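Local coordinates for protein aminopeptidase C (Lactobacillus rhamnosus, PDB 4K7C) that probably removes amino acids from the N-termini of peptides, as a cysteine aminopeptidase of the papain-like clan, at residues 99-104 with 220-225; 104-109 with 149-154; 311-316 with 415-420. All coordinates share one frame; numbering follows the deposited sequence. Where two conformers were deposited one is given.

Interaction 1 of 3, residues 99-104 with 220-225; sequences TFFWDK and GNPPTK
The carbonyl oxygen of Gly220 lies 3.4 Å from Phe101 CE1, and no polar partner is found for it in the model. No hydrogen bond joins segments 99-104 and 220-225. The rest of the contact is apolar. Pro222 is its centre, and its ring packs against the side chains of two consecutive helix residues, Phe101 and Trp102. Pro222 CG sits over the face of the Phe101 ring, 3.5 Å from the centroid and 13° off the ring normal. This is a CH-pi contact. The phenyl is put there by its first torsion, which sets CG opposite the backbone N (chi1 -177°). Pro222 CB goes to the other aromatic and comes within 3.6 Å of Trp102 CZ2. The two aromatics also pack together, with Phe101 CD2 over the face of the indole. Tyr212 of helix 197-219 touches both Phe101 and Pro222. Leu10 of a second subunit packs on Trp102. Gly220 is the first residue to leave helix 197-219, and its positive phi turns the chain into the loop that carries Pro222. The arrangement is a proline-aromatic CH-pi contact just after a helix end. It ties the loop before strand 226-231 to helix 96-117, beside a subunit interface of the six-chain assembly.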
ATOM      1  N   THR A  99     -11.895 -17.673 -27.772  1.00 17.81           N
ATOM      2  CA  THR A  99     -11.155 -18.888 -28.078  1.00 18.32           C
ATOM      3  C   THR A  99     -11.092 -19.772 -26.879  1.00 16.00           C
ATOM      4  O   THR A  99     -11.136 -20.995 -27.002  1.00 15.98           O
ATOM      5  CB  THR A  99      -9.719 -18.593 -28.588  1.00 20.78           C
ATOM      6  OG1 THR A  99      -9.144 -17.517 -27.795  1.00 20.38           O
ATOM      7  CG2 THR A  99      -9.737 -18.171 -30.012  1.00 21.90           C
ATOM      8  N   PHE A 100     -11.143 -19.181 -25.665  1.00 16.20           N
ATOM      9  CA  PHE A 100     -11.015 -19.962 -24.431  1.00 17.49           C
ATOM     10  C   PHE A 100     -12.282 -20.789 -24.235  1.00 16.32           C
ATOM     11  O   PHE A 100     -12.275 -22.002 -23.841  1.00 15.72           O
ATOM     12  CB  PHE A 100     -10.831 -19.030 -23.241  1.00 17.42           C
ATOM     13  CG  PHE A 100     -10.304 -19.689 -21.964  1.00 18.47           C
ATOM     14  CD1 PHE A 100      -9.244 -20.582 -21.962  1.00 18.15           C
ATOM     15  CD2 PHE A 100     -10.819 -19.299 -20.721  1.00 19.05           C
ATOM     16  CE1 PHE A 100      -8.737 -21.079 -20.802  1.00 18.41           C
ATOM     17  CE2 PHE A 100     -10.311 -19.794 -19.518  1.00 19.47           C
ATOM     18  CZ  PHE A 100      -9.254 -20.682 -19.560  1.00 19.60           C
ATOM     19  N   PHE A 101     -13.405 -20.158 -24.480  1.00 14.54           N
ATOM     20  CA  PHE A 101     -14.679 -20.876 -24.376  1.00 14.86           C
ATOM     21  C   PHE A 101     -14.721 -22.173 -25.250  1.00 15.57           C
ATOM     22  O   PHE A 101     -14.986 -23.239 -24.756  1.00 16.61           O
ATOM     23  CB  PHE A 101     -15.867 -19.896 -24.684  1.00 16.44           C
ATOM     24  CG  PHE A 101     -17.256 -20.555 -24.524  1.00 16.36           C
ATOM     25  CD1 PHE A 101     -18.079 -20.319 -23.444  1.00 16.33           C
ATOM     26  CD2 PHE A 101     -17.688 -21.456 -25.482  1.00 18.57           C
ATOM     27  CE1 PHE A 101     -19.328 -20.935 -23.360  1.00 15.57           C
ATOM     28  CE2 PHE A 101     -18.904 -22.092 -25.378  1.00 19.08           C
ATOM     29  CZ  PHE A 101     -19.698 -21.880 -24.295  1.00 17.62           C
ATOM     30  N   TRP A 102     -14.486 -22.008 -26.563  1.00 15.27           N
ATOM     31  CA  TRP A 102     -14.589 -23.065 -27.549  1.00 17.85           C
ATOM     32  C   TRP A 102     -13.492 -24.100 -27.352  1.00 16.32           C
ATOM     33  O   TRP A 102     -13.745 -25.298 -27.451  1.00 16.39           O
ATOM     34  CB  TRP A 102     -14.561 -22.479 -28.922  1.00 16.44           C
ATOM     35  CG  TRP A 102     -15.795 -21.683 -29.216  1.00 15.04           C
ATOM     36  CD1 TRP A 102     -15.874 -20.373 -29.592  1.00 15.77           C
ATOM     37  CD2 TRP A 102     -17.142 -22.164 -29.168  1.00 16.80           C
ATOM     38  NE1 TRP A 102     -17.192 -20.021 -29.788  1.00 17.27           N
ATOM     39  CE2 TRP A 102     -17.981 -21.099 -29.533  1.00 15.86           C
ATOM     40  CE3 TRP A 102     -17.716 -23.384 -28.864  1.00 17.99           C
ATOM     41  CZ2 TRP A 102     -19.420 -21.227 -29.613  1.00 17.40           C
ATOM     42  CZ3 TRP A 102     -19.123 -23.519 -28.900  1.00 19.57           C
ATOM     43  CH2 TRP A 102     -19.956 -22.450 -29.256  1.00 17.56           C
ATOM     44  N   ASP A 103     -12.325 -23.656 -26.907  1.00 17.03           N
ATOM     45  CA  ASP A 103     -11.264 -24.566 -26.583  1.00 17.09           C
ATOM     46  C   ASP A 103     -11.664 -25.538 -25.450  1.00 15.50           C
ATOM     47  O   ASP A 103     -11.577 -26.810 -25.537  1.00 17.39           O
ATOM     48  CB  ASP A 103      -9.974 -23.822 -26.226  1.00 15.85           C
ATOM     49  CG  ASP A 103      -8.828 -24.767 -25.975  1.00 16.94           C
ATOM     50  OD1 ASP A 103      -8.519 -25.560 -26.900  1.00 17.29           O
ATOM     51  OD2 ASP A 103      -8.213 -24.707 -24.823  1.00 16.40           O
ATOM     52  N   LYS A 104     -12.091 -25.020 -24.323  1.00 16.10           N
ATOM     53  CA  LYS A 104     -12.592 -25.829 -23.227  1.00 15.82           C
ATOM     54  C   LYS A 104     -13.733 -26.745 -23.556  1.00 16.59           C
ATOM     55  O   LYS A 104     -13.810 -27.857 -23.115  1.00 14.98           O
ATOM     56  CB  LYS A 104     -13.006 -24.924 -22.066  1.00 18.07           C
ATOM     57  CG  LYS A 104     -11.899 -24.189 -21.354  1.00 19.71           C
ATOM     58  CD  LYS A 104     -11.772 -24.625 -19.931  1.00 17.84           C
ATOM     59  CE  LYS A 104     -10.533 -24.095 -19.167  1.00 17.42           C
ATOM     60  NZ  LYS A 104      -9.214 -24.515 -19.690  1.00 17.84           N
ATOM     61  N   GLY A 220     -19.400 -16.657 -20.103  1.00 15.48           N
ATOM     62  CA  GLY A 220     -20.444 -15.938 -20.895  1.00 17.17           C
ATOM     63  C   GLY A 220     -20.922 -16.766 -22.111  1.00 16.91           C
ATOM     64  O   GLY A 220     -20.446 -17.853 -22.439  1.00 16.35           O
ATOM     65  N   ASN A 221     -21.914 -16.193 -22.775  1.00 19.19           N
ATOM     66  CA  ASN A 221     -22.459 -16.785 -23.978  1.00 17.07           C
ATOM     67  C   ASN A 221     -21.637 -16.355 -25.171  1.00 19.27           C
ATOM     68  O   ASN A 221     -21.436 -15.148 -25.438  1.00 21.74           O
ATOM     69  CB  ASN A 221     -23.848 -16.281 -24.224  1.00 16.89           C
ATOM     70  CG  ASN A 221     -24.834 -16.617 -23.140  1.00 18.57           C
ATOM     71  OD1 ASN A 221     -24.872 -17.732 -22.564  1.00 17.19           O
ATOM     72  ND2 ASN A 221     -25.547 -15.596 -22.752  1.00 21.52           N
ATOM     73  N   PRO A 222     -21.190 -17.309 -25.949  1.00 19.82           N
ATOM     74  CA  PRO A 222     -20.491 -16.894 -27.180  1.00 18.57           C
ATOM     75  C   PRO A 222     -21.382 -16.183 -28.137  1.00 18.16           C
ATOM     76  O   PRO A 222     -22.533 -16.634 -28.402  1.00 17.54           O
ATOM     77  CB  PRO A 222     -20.042 -18.213 -27.783  1.00 20.64           C
ATOM     78  CG  PRO A 222     -20.171 -19.200 -26.723  1.00 23.62           C
ATOM     79  CD  PRO A 222     -21.326 -18.775 -25.853  1.00 22.04           C
ATOM     80  N   PRO A 223     -20.927 -15.066 -28.648  1.00 19.28           N
ATOM     81  CA  PRO A 223     -21.740 -14.323 -29.575  1.00 22.24           C
ATOM     82  C   PRO A 223     -21.935 -15.054 -30.943  1.00 21.21           C
ATOM     83  O   PRO A 223     -21.107 -15.808 -31.359  1.00 18.85           O
ATOM     84  CB  PRO A 223     -20.935 -13.054 -29.805  1.00 23.99           C
ATOM     85  CG  PRO A 223     -19.565 -13.362 -29.322  1.00 22.86           C
ATOM     86  CD  PRO A 223     -19.694 -14.366 -28.267  1.00 20.39           C
ATOM     87  N   THR A 224     -23.063 -14.807 -31.591  1.00 20.71           N
ATOM     88  CA  THR A 224     -23.328 -15.316 -32.910  1.00 20.87           C
ATOM     89  C   THR A 224     -23.504 -14.201 -33.997  1.00 19.55           C
ATOM     90  O   THR A 224     -23.298 -14.425 -35.188  1.00 20.39           O
ATOM     91  CB  THR A 224     -24.628 -16.169 -32.893  1.00 22.63           C
ATOM     92  OG1 THR A 224     -25.696 -15.416 -32.293  1.00 23.77           O
ATOM     93  CG2 THR A 224     -24.406 -17.492 -32.106  1.00 24.32           C
ATOM     94  N   LYS A 225     -23.877 -13.025 -33.594  1.00 18.00           N
ATOM     95  CA  LYS A 225     -24.135 -11.917 -34.503  0.50 21.24           C
ATOM     96  C   LYS A 225     -23.874 -10.600 -33.778  1.00 21.15           C
ATOM     97  O   LYS A 225     -24.382 -10.399 -32.649  1.00 20.83           O
ATOM     98  CB  LYS A 225     -25.594 -11.984 -34.911  0.50 23.56           C
ATOM     99  CG  LYS A 225     -26.021 -10.847 -35.804  0.50 26.96           C
ATOM    100  CD  LYS A 225     -27.370 -11.125 -36.429  0.50 31.32           C
ATOM    101  CE  LYS A 225     -28.395 -10.135 -35.925  0.50 32.61           C
ATOM    102  NZ  LYS A 225     -29.633 -10.353 -36.709  0.50 34.13           N
TER

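Interaction 2 of 3, residues 104-109 with 149-154; sequences KFEKSN and IEKYGI
Glu106 OE2 is gripped by two donors from helix 142-152, Lys151 NZ and Tyr152 OH. The hydrogen bond from Tyr152 OH to Glu106 OE2 is short, 2.6 Å, and uses the anti lone pair of the oxygen. The carboxylate and the tyrosine ring are turned 53° apart. The charged contact is a salt bridge from Lys151 NZ to Glu106 OE2, 2.9 Å long. The ammonium comes from the syn side, 22° out of the carboxylate plane. With a cation and a hydroxyl on one oxygen, Glu106 is probably ionised. Lys151 is extended, while Glu106 bends at its second torsion (chi2 -77°), which turns the carboxylate to meet both donors. Lys151 NZ also bonds the backbone O of Ile5 of a second subunit.

Apolar contacts are few. Glu106 CG is 4.0 Å from Tyr152 CE2. Within helix 142-152, Lys151 CG lies 3.6 Å above one face of the Tyr152 ring, toward its rim. The Tyr152 ring also stacks on Trp102.

Within helix 96-117, Lys104 O accepts from both Ser108 OG and Ser108 N, which reach it from opposite faces of its plane. Overall this is an interhelical salt bridge on a buried glutamate, joined by a tyrosine hydroxyl, in the helical part of a papain-like peptidase and next to a subunit interface.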
ATOM      1  N   LYS A 104     -12.091 -25.020 -24.323  1.00 16.10           N
ATOM      2  CA  LYS A 104     -12.592 -25.829 -23.227  1.00 15.82           C
ATOM      3  C   LYS A 104     -13.733 -26.745 -23.556  1.00 16.59           C
ATOM      4  O   LYS A 104     -13.810 -27.857 -23.115  1.00 14.98           O
ATOM      5  CB  LYS A 104     -13.006 -24.924 -22.066  1.00 18.07           C
ATOM      6  CG  LYS A 104     -11.899 -24.189 -21.354  1.00 19.71           C
ATOM      7  CD  LYS A 104     -11.772 -24.625 -19.931  1.00 17.84           C
ATOM      8  CE  LYS A 104     -10.533 -24.095 -19.167  1.00 17.42           C
ATOM      9  NZ  LYS A 104      -9.214 -24.515 -19.690  1.00 17.84           N
ATOM     10  N   PHE A 105     -14.699 -26.234 -24.315  1.00 15.26           N
ATOM     11  CA  PHE A 105     -15.822 -27.052 -24.657  1.00 17.20           C
ATOM     12  C   PHE A 105     -15.404 -28.199 -25.609  1.00 16.79           C
ATOM     13  O   PHE A 105     -15.769 -29.358 -25.375  1.00 17.57           O
ATOM     14  CB  PHE A 105     -16.933 -26.195 -25.240  1.00 18.55           C
ATOM     15  CG  PHE A 105     -18.231 -26.943 -25.359  1.00 17.71           C
ATOM     16  CD1 PHE A 105     -18.772 -27.584 -24.242  1.00 18.32           C
ATOM     17  CD2 PHE A 105     -18.907 -26.979 -26.550  1.00 20.04           C
ATOM     18  CE1 PHE A 105     -19.914 -28.327 -24.318  1.00 19.02           C
ATOM     19  CE2 PHE A 105     -20.110 -27.716 -26.598  1.00 19.98           C
ATOM     20  CZ  PHE A 105     -20.621 -28.337 -25.476  1.00 18.41           C
ATOM     21  N   GLU A 106     -14.615 -27.884 -26.619  1.00 16.09           N
ATOM     22  CA  GLU A 106     -14.115 -28.898 -27.604  1.00 16.48           C
ATOM     23  C   GLU A 106     -13.223 -29.863 -26.877  1.00 18.07           C
ATOM     24  O   GLU A 106     -13.373 -31.052 -27.027  1.00 16.48           O
ATOM     25  CB  GLU A 106     -13.382 -28.239 -28.756  1.00 16.20           C
ATOM     26  CG  GLU A 106     -14.335 -27.519 -29.709  1.00 16.57           C
ATOM     27  CD  GLU A 106     -15.114 -28.463 -30.687  1.00 18.59           C
ATOM     28  OE1 GLU A 106     -14.852 -29.699 -30.789  1.00 20.12           O
ATOM     29  OE2 GLU A 106     -16.046 -27.907 -31.356  1.00 18.25           O
ATOM     30  N   LYS A 107     -12.372 -29.362 -25.972  1.00 15.79           N
ATOM     31  CA  LYS A 107     -11.539 -30.305 -25.172  1.00 16.72           C
ATOM     32  C   LYS A 107     -12.347 -31.290 -24.299  1.00 17.51           C
ATOM     33  O   LYS A 107     -11.877 -32.372 -24.087  1.00 17.39           O
ATOM     34  CB  LYS A 107     -10.514 -29.544 -24.341  1.00 17.21           C
ATOM     35  CG  LYS A 107      -9.357 -28.977 -25.105  1.00 16.93           C
ATOM     36  CD  LYS A 107      -8.445 -28.100 -24.203  1.00 19.42           C
ATOM     37  CE  LYS A 107      -7.162 -27.824 -24.903  1.00 18.34           C
ATOM     38  NZ  LYS A 107      -6.520 -26.620 -24.283  1.00 19.88           N
ATOM     39  N   SER A 108     -13.512 -30.879 -23.777  1.00 17.19           N
ATOM     40  CA  SER A 108     -14.418 -31.727 -22.996  1.00 16.82           C
ATOM     41  C   SER A 108     -14.872 -32.952 -23.840  1.00 17.86           C
ATOM     42  O   SER A 108     -14.624 -34.110 -23.473  1.00 17.25           O
ATOM     43  CB  SER A 108     -15.593 -30.883 -22.402  1.00 17.50           C
ATOM     44  OG  SER A 108     -15.164 -29.777 -21.540  1.00 17.45           O
ATOM     45  N   ASN A 109     -15.324 -32.679 -25.053  1.00 19.32           N
ATOM     46  CA  ASN A 109     -15.655 -33.693 -26.047  1.00 17.63           C
ATOM     47  C   ASN A 109     -14.458 -34.549 -26.491  1.00 18.49           C
ATOM     48  O   ASN A 109     -14.574 -35.799 -26.564  1.00 18.50           O
ATOM     49  CB  ASN A 109     -16.238 -33.011 -27.281  1.00 17.50           C
ATOM     50  CG  ASN A 109     -16.830 -34.018 -28.261  1.00 16.54           C
ATOM     51  OD1 ASN A 109     -17.745 -34.756 -27.858  1.00 18.45           O
ATOM     52  ND2 ASN A 109     -16.356 -34.034 -29.460  1.00 18.26           N
ATOM     53  N   ILE A 149     -10.385 -21.502 -34.857  1.00 16.02           N
ATOM     54  CA  ILE A 149     -10.734 -20.368 -35.671  1.00 18.36           C
ATOM     55  C   ILE A 149     -11.470 -20.820 -36.935  1.00 21.80           C
ATOM     56  O   ILE A 149     -12.397 -20.148 -37.380  1.00 18.68           O
ATOM     57  CB  ILE A 149      -9.495 -19.543 -35.885  1.00 20.11           C
ATOM     58  CG1 ILE A 149      -9.247 -18.797 -34.540  1.00 25.46           C
ATOM     59  CG2 ILE A 149      -9.648 -18.496 -36.994  1.00 20.21           C
ATOM     60  CD1 ILE A 149      -8.097 -17.930 -34.672  1.00 28.42           C
ATOM     61  N   GLU A 150     -11.019 -21.951 -37.496  1.00 20.67           N
ATOM     62  CA  GLU A 150     -11.684 -22.536 -38.658  1.00 22.44           C
ATOM     63  C   GLU A 150     -13.134 -22.836 -38.322  1.00 22.63           C
ATOM     64  O   GLU A 150     -14.001 -22.590 -39.133  1.00 21.16           O
ATOM     65  CB  GLU A 150     -10.962 -23.788 -39.134  1.00 24.19           C
ATOM     66  CG  GLU A 150      -9.661 -23.356 -39.795  1.00 27.31           C
ATOM     67  CD  GLU A 150      -8.801 -24.501 -40.221  1.00 31.14           C
ATOM     68  OE1 GLU A 150      -8.245 -24.370 -41.323  1.00 32.26           O
ATOM     69  OE2 GLU A 150      -8.665 -25.477 -39.452  1.00 32.36           O
ATOM     70  N   LYS A 151     -13.406 -23.353 -37.147  1.00 20.19           N
ATOM     71  CA  LYS A 151     -14.757 -23.812 -36.845  1.00 19.12           C
ATOM     72  C   LYS A 151     -15.664 -22.661 -36.321  1.00 19.79           C
ATOM     73  O   LYS A 151     -16.909 -22.657 -36.566  1.00 17.40           O
ATOM     74  CB  LYS A 151     -14.705 -24.957 -35.868  1.00 18.38           C
ATOM     75  CG  LYS A 151     -16.066 -25.490 -35.486  1.00 19.90           C
ATOM     76  CD  LYS A 151     -15.916 -26.790 -34.712  1.00 20.21           C
ATOM     77  CE  LYS A 151     -17.246 -27.454 -34.597  1.00 18.80           C
ATOM     78  NZ  LYS A 151     -17.062 -28.759 -33.957  1.00 18.55           N
ATOM     79  N   TYR A 152     -15.053 -21.714 -35.591  1.00 17.90           N
ATOM     80  CA  TYR A 152     -15.795 -20.708 -34.822  1.00 18.46           C
ATOM     81  C   TYR A 152     -15.588 -19.238 -35.076  1.00 16.17           C
ATOM     82  O   TYR A 152     -16.347 -18.361 -34.589  1.00 18.97           O
ATOM     83  CB  TYR A 152     -15.607 -20.968 -33.340  1.00 15.94           C
ATOM     84  CG  TYR A 152     -16.155 -22.290 -32.862  1.00 16.47           C
ATOM     85  CD1 TYR A 152     -17.538 -22.487 -32.746  1.00 16.32           C
ATOM     86  CD2 TYR A 152     -15.318 -23.317 -32.426  1.00 15.42           C
ATOM     87  CE1 TYR A 152     -18.078 -23.705 -32.276  1.00 15.72           C
ATOM     88  CE2 TYR A 152     -15.836 -24.523 -31.921  1.00 15.50           C
ATOM     89  CZ  TYR A 152     -17.206 -24.759 -31.883  1.00 17.92           C
ATOM     90  OH  TYR A 152     -17.747 -25.930 -31.417  1.00 16.91           O
ATOM     91  N   GLY A 153     -14.578 -18.957 -35.847  1.00 16.88           N
ATOM     92  CA  GLY A 153     -14.138 -17.606 -36.151  1.00 14.72           C
ATOM     93  C   GLY A 153     -13.590 -16.860 -34.973  1.00 17.25           C
ATOM     94  O   GLY A 153     -12.955 -17.479 -34.131  1.00 15.71           O
ATOM     95  N   ILE A 154     -13.753 -15.564 -34.954  1.00 16.01           N
ATOM     96  CA  ILE A 154     -13.193 -14.748 -33.889  1.00 16.79           C
ATOM     97  C   ILE A 154     -14.037 -13.487 -33.793  1.00 16.32           C
ATOM     98  O   ILE A 154     -14.772 -13.110 -34.723  1.00 16.02           O
ATOM     99  CB  ILE A 154     -11.647 -14.479 -34.096  1.00 19.26           C
ATOM    100  CG1 ILE A 154     -10.930 -14.048 -32.772  1.00 22.50           C
ATOM    101  CG2 ILE A 154     -11.358 -13.472 -35.216  1.00 18.46           C
ATOM    102  CD1 ILE A 154     -11.136 -14.982 -31.582  1.00 22.99           C
TER

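Interaction 3 of 3, residues 311-316 with 415-420; sequences AGESVW and KKYLPA
Ala311 and Tyr417 bring the two backbones closest, with their CA atoms 9.8 Å apart, and no backbone hydrogen bond crosses between the segments. Segment 311-316 begins at the end of helix 298-310, which Gly312 closes in a Schellman motif with positive phi (93°). It then enters strand 315-319. Segment 415-420 leaves strand 408-414 through a 3-10 turn, 415-417, and reaches Pro419, the N-cap of helix 420-429. Strands 315-319 and 408-414 pair antiparallel in the beta part of the papain-like fold. The contact therefore joins two connections at one end of that pair.

Tyr417 carries the contact. Its hydroxyl donates to Glu313 OE1 in a short hydrogen bond of 2.5 Å. The donor approaches from above the carboxylate, 52° out of its plane. From the tyrosine side, Glu313 OE1 lies in the plane of the ring, at its edge. The two planes are 59° apart. Glu313 is extended beyond CG, which carries OE1 to the Tyr417 hydroxyl. Gln308 of helix 298-310 packs on both side chains. Ala311 CB approaches Tyr417 OH at 3.3 Å. Lys416 NZ is 4.4 Å from Glu313 OE2, too far for a salt bridge between them. Lys416 CG lies 4.1 Å above the centre of one face of the Tyr417 ring.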
ATOM      1  N   ALA A 311      10.021  -9.842 -44.175  1.00 23.30           N
ATOM      2  CA  ALA A 311       8.806  -9.582 -44.920  1.00 23.20           C
ATOM      3  C   ALA A 311       7.749  -8.792 -44.200  1.00 28.44           C
ATOM      4  O   ALA A 311       6.722  -8.531 -44.769  1.00 27.69           O
ATOM      5  CB  ALA A 311       8.230 -10.898 -45.403  1.00 23.79           C
ATOM      6  N   GLY A 312       7.947  -8.461 -42.917  1.00 25.56           N
ATOM      7  CA  GLY A 312       7.037  -7.624 -42.174  1.00 21.84           C
ATOM      8  C   GLY A 312       5.994  -8.423 -41.407  1.00 20.12           C
ATOM      9  O   GLY A 312       5.006  -7.882 -40.930  1.00 20.93           O
ATOM     10  N   GLU A 313       6.239  -9.713 -41.179  1.00 21.06           N
ATOM     11  CA  GLU A 313       5.255 -10.529 -40.484  1.00 22.68           C
ATOM     12  C   GLU A 313       5.887 -11.129 -39.209  1.00 21.02           C
ATOM     13  O   GLU A 313       6.989 -11.700 -39.254  1.00 19.99           O
ATOM     14  CB  GLU A 313       4.847 -11.679 -41.363  1.00 25.00           C
ATOM     15  CG  GLU A 313       4.094 -11.225 -42.644  1.00 31.59           C
ATOM     16  CD  GLU A 313       4.074 -12.262 -43.799  1.00 35.26           C
ATOM     17  OE1 GLU A 313       4.580 -13.424 -43.700  1.00 36.78           O
ATOM     18  OE2 GLU A 313       3.565 -11.878 -44.871  1.00 34.73           O
ATOM     19  N   SER A 314       5.139 -11.005 -38.135  1.00 20.80           N
ATOM     20  CA  SER A 314       5.478 -11.558 -36.824  1.00 19.80           C
ATOM     21  C   SER A 314       5.401 -13.080 -36.780  1.00 19.73           C
ATOM     22  O   SER A 314       4.805 -13.759 -37.661  1.00 20.73           O
ATOM     23  CB  SER A 314       4.581 -10.860 -35.764  1.00 21.21           C
ATOM     24  OG  SER A 314       3.222 -11.228 -35.826  1.00 21.66           O
ATOM     25  N   VAL A 315       6.054 -13.672 -35.826  1.00 18.60           N
ATOM     26  CA  VAL A 315       6.194 -15.111 -35.835  1.00 18.83           C
ATOM     27  C   VAL A 315       5.813 -15.730 -34.475  1.00 20.26           C
ATOM     28  O   VAL A 315       6.512 -15.466 -33.467  1.00 18.63           O
ATOM     29  CB  VAL A 315       7.667 -15.524 -36.184  1.00 18.79           C
ATOM     30  CG1 VAL A 315       7.864 -17.007 -36.197  1.00 18.66           C
ATOM     31  CG2 VAL A 315       8.163 -14.957 -37.531  1.00 19.61           C
ATOM     32  N   TRP A 316       4.760 -16.532 -34.420  1.00 17.83           N
ATOM     33  CA  TRP A 316       4.395 -17.238 -33.226  1.00 15.63           C
ATOM     34  C   TRP A 316       5.493 -18.268 -32.932  1.00 15.51           C
ATOM     35  O   TRP A 316       6.007 -18.943 -33.859  1.00 15.92           O
ATOM     36  CB  TRP A 316       3.078 -17.970 -33.434  1.00 15.23           C
ATOM     37  CG  TRP A 316       2.405 -18.661 -32.331  1.00 15.65           C
ATOM     38  CD1 TRP A 316       1.300 -18.281 -31.690  1.00 15.82           C
ATOM     39  CD2 TRP A 316       2.673 -20.014 -31.822  1.00 14.94           C
ATOM     40  NE1 TRP A 316       0.880 -19.195 -30.808  1.00 18.04           N
ATOM     41  CE2 TRP A 316       1.707 -20.275 -30.845  1.00 15.29           C
ATOM     42  CE3 TRP A 316       3.720 -20.917 -31.986  1.00 15.93           C
ATOM     43  CZ2 TRP A 316       1.672 -21.443 -30.119  1.00 18.28           C
ATOM     44  CZ3 TRP A 316       3.652 -22.109 -31.309  1.00 16.16           C
ATOM     45  CH2 TRP A 316       2.666 -22.375 -30.366  1.00 15.52           C
ATOM     46  N   LYS A 415       4.061 -21.193 -45.298  1.00 22.60           N
ATOM     47  CA  LYS A 415       4.570 -22.215 -46.220  1.00 23.05           C
ATOM     48  C   LYS A 415       5.317 -21.632 -47.434  1.00 24.77           C
ATOM     49  O   LYS A 415       6.278 -22.247 -47.942  1.00 24.66           O
ATOM     50  CB  LYS A 415       3.426 -23.150 -46.633  1.00 24.18           C
ATOM     51  CG  LYS A 415       3.016 -24.177 -45.592  1.00 23.95           C
ATOM     52  CD  LYS A 415       1.764 -24.950 -46.056  1.00 22.80           C
ATOM     53  CE  LYS A 415       1.318 -25.864 -45.016  1.00 24.44           C
ATOM     54  NZ  LYS A 415       0.048 -26.548 -45.361  1.00 25.12           N
ATOM     55  N   LYS A 416       4.878 -20.461 -47.889  1.00 24.93           N
ATOM     56  CA  LYS A 416       5.512 -19.834 -49.014  1.00 27.15           C
ATOM     57  C   LYS A 416       6.995 -19.459 -48.807  1.00 30.78           C
ATOM     58  O   LYS A 416       7.690 -19.172 -49.754  1.00 27.81           O
ATOM     59  CB  LYS A 416       4.775 -18.575 -49.378  1.00 29.39           C
ATOM     60  CG  LYS A 416       4.864 -17.479 -48.358  1.00 32.27           C
ATOM     61  CD  LYS A 416       3.834 -16.438 -48.714  1.00 36.00           C
ATOM     62  CE  LYS A 416       3.992 -15.210 -47.890  1.00 42.28           C
ATOM     63  NZ  LYS A 416       3.210 -14.139 -48.597  1.00 50.37           N
ATOM     64  N   TYR A 417       7.459 -19.413 -47.543  1.00 25.65           N
ATOM     65  CA  TYR A 417       8.858 -19.096 -47.261  1.00 24.10           C
ATOM     66  C   TYR A 417       9.682 -20.346 -47.280  1.00 25.81           C
ATOM     67  O   TYR A 417      10.897 -20.251 -47.229  1.00 31.92           O
ATOM     68  CB  TYR A 417       8.965 -18.448 -45.859  1.00 23.75           C
ATOM     69  CG  TYR A 417       8.273 -17.160 -45.775  1.00 24.94           C
ATOM     70  CD1 TYR A 417       8.597 -16.102 -46.668  1.00 32.65           C
ATOM     71  CD2 TYR A 417       7.298 -16.947 -44.829  1.00 25.54           C
ATOM     72  CE1 TYR A 417       7.941 -14.891 -46.599  1.00 31.77           C
ATOM     73  CE2 TYR A 417       6.620 -15.758 -44.760  1.00 24.41           C
ATOM     74  CZ  TYR A 417       6.944 -14.737 -45.639  1.00 32.05           C
ATOM     75  OH  TYR A 417       6.264 -13.561 -45.589  1.00 35.85           O
ATOM     76  N   LEU A 418       9.026 -21.519 -47.339  1.00 27.66           N
ATOM     77  CA  LEU A 418       9.704 -22.815 -47.309  1.00 28.91           C
ATOM     78  C   LEU A 418      10.236 -23.221 -48.705  1.00 32.38           C
ATOM     79  O   LEU A 418       9.536 -23.073 -49.668  1.00 30.01           O
ATOM     80  CB  LEU A 418       8.749 -23.898 -46.886  1.00 29.97           C
ATOM     81  CG  LEU A 418       8.169 -23.965 -45.479  1.00 31.36           C
ATOM     82  CD1 LEU A 418       7.370 -25.256 -45.251  1.00 31.65           C
ATOM     83  CD2 LEU A 418       9.323 -23.962 -44.547  1.00 31.19           C
ATOM     84  N   PRO A 419      11.436 -23.842 -48.768  1.00 30.76           N
ATOM     85  CA  PRO A 419      11.956 -24.433 -49.995  1.00 31.06           C
ATOM     86  C   PRO A 419      10.986 -25.473 -50.505  1.00 29.76           C
ATOM     87  O   PRO A 419      10.256 -26.108 -49.737  1.00 29.54           O
ATOM     88  CB  PRO A 419      13.262 -25.119 -49.528  1.00 32.99           C
ATOM     89  CG  PRO A 419      13.679 -24.351 -48.324  1.00 33.15           C
ATOM     90  CD  PRO A 419      12.379 -24.038 -47.637  1.00 31.29           C
ATOM     91  N   ALA A 420      10.965 -25.660 -51.821  1.00 30.22           N
ATOM     92  CA  ALA A 420      10.059 -26.633 -52.418  1.00 29.88           C
ATOM     93  C   ALA A 420      10.154 -28.017 -51.814  1.00 28.13           C
ATOM     94  O   ALA A 420       9.152 -28.700 -51.632  1.00 29.40           O
ATOM     95  CB  ALA A 420      10.354 -26.720 -53.939  1.00 33.20           C
TER

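Overall arrangement
Interactions 1 and 2 are neighbours on helix 96-117. Their centres are 8 Å apart, they share Lys104 and they touch each other. Along the chain, both segments of interaction 2 fall between the two ends of interaction 1, apart from the shared Lys104. Together they join helix 142-152 and the loop after helix 197-219 to helix 96-117, and both contacts meet a second subunit. Interaction 3 comes later in the chain and lies in the beta part. Its centre lies about 30 and 26 Å from theirs, with no touch. Helix packing at an interface and a side-chain link between the connections at one end of a strand pair are thus separate local arrangements.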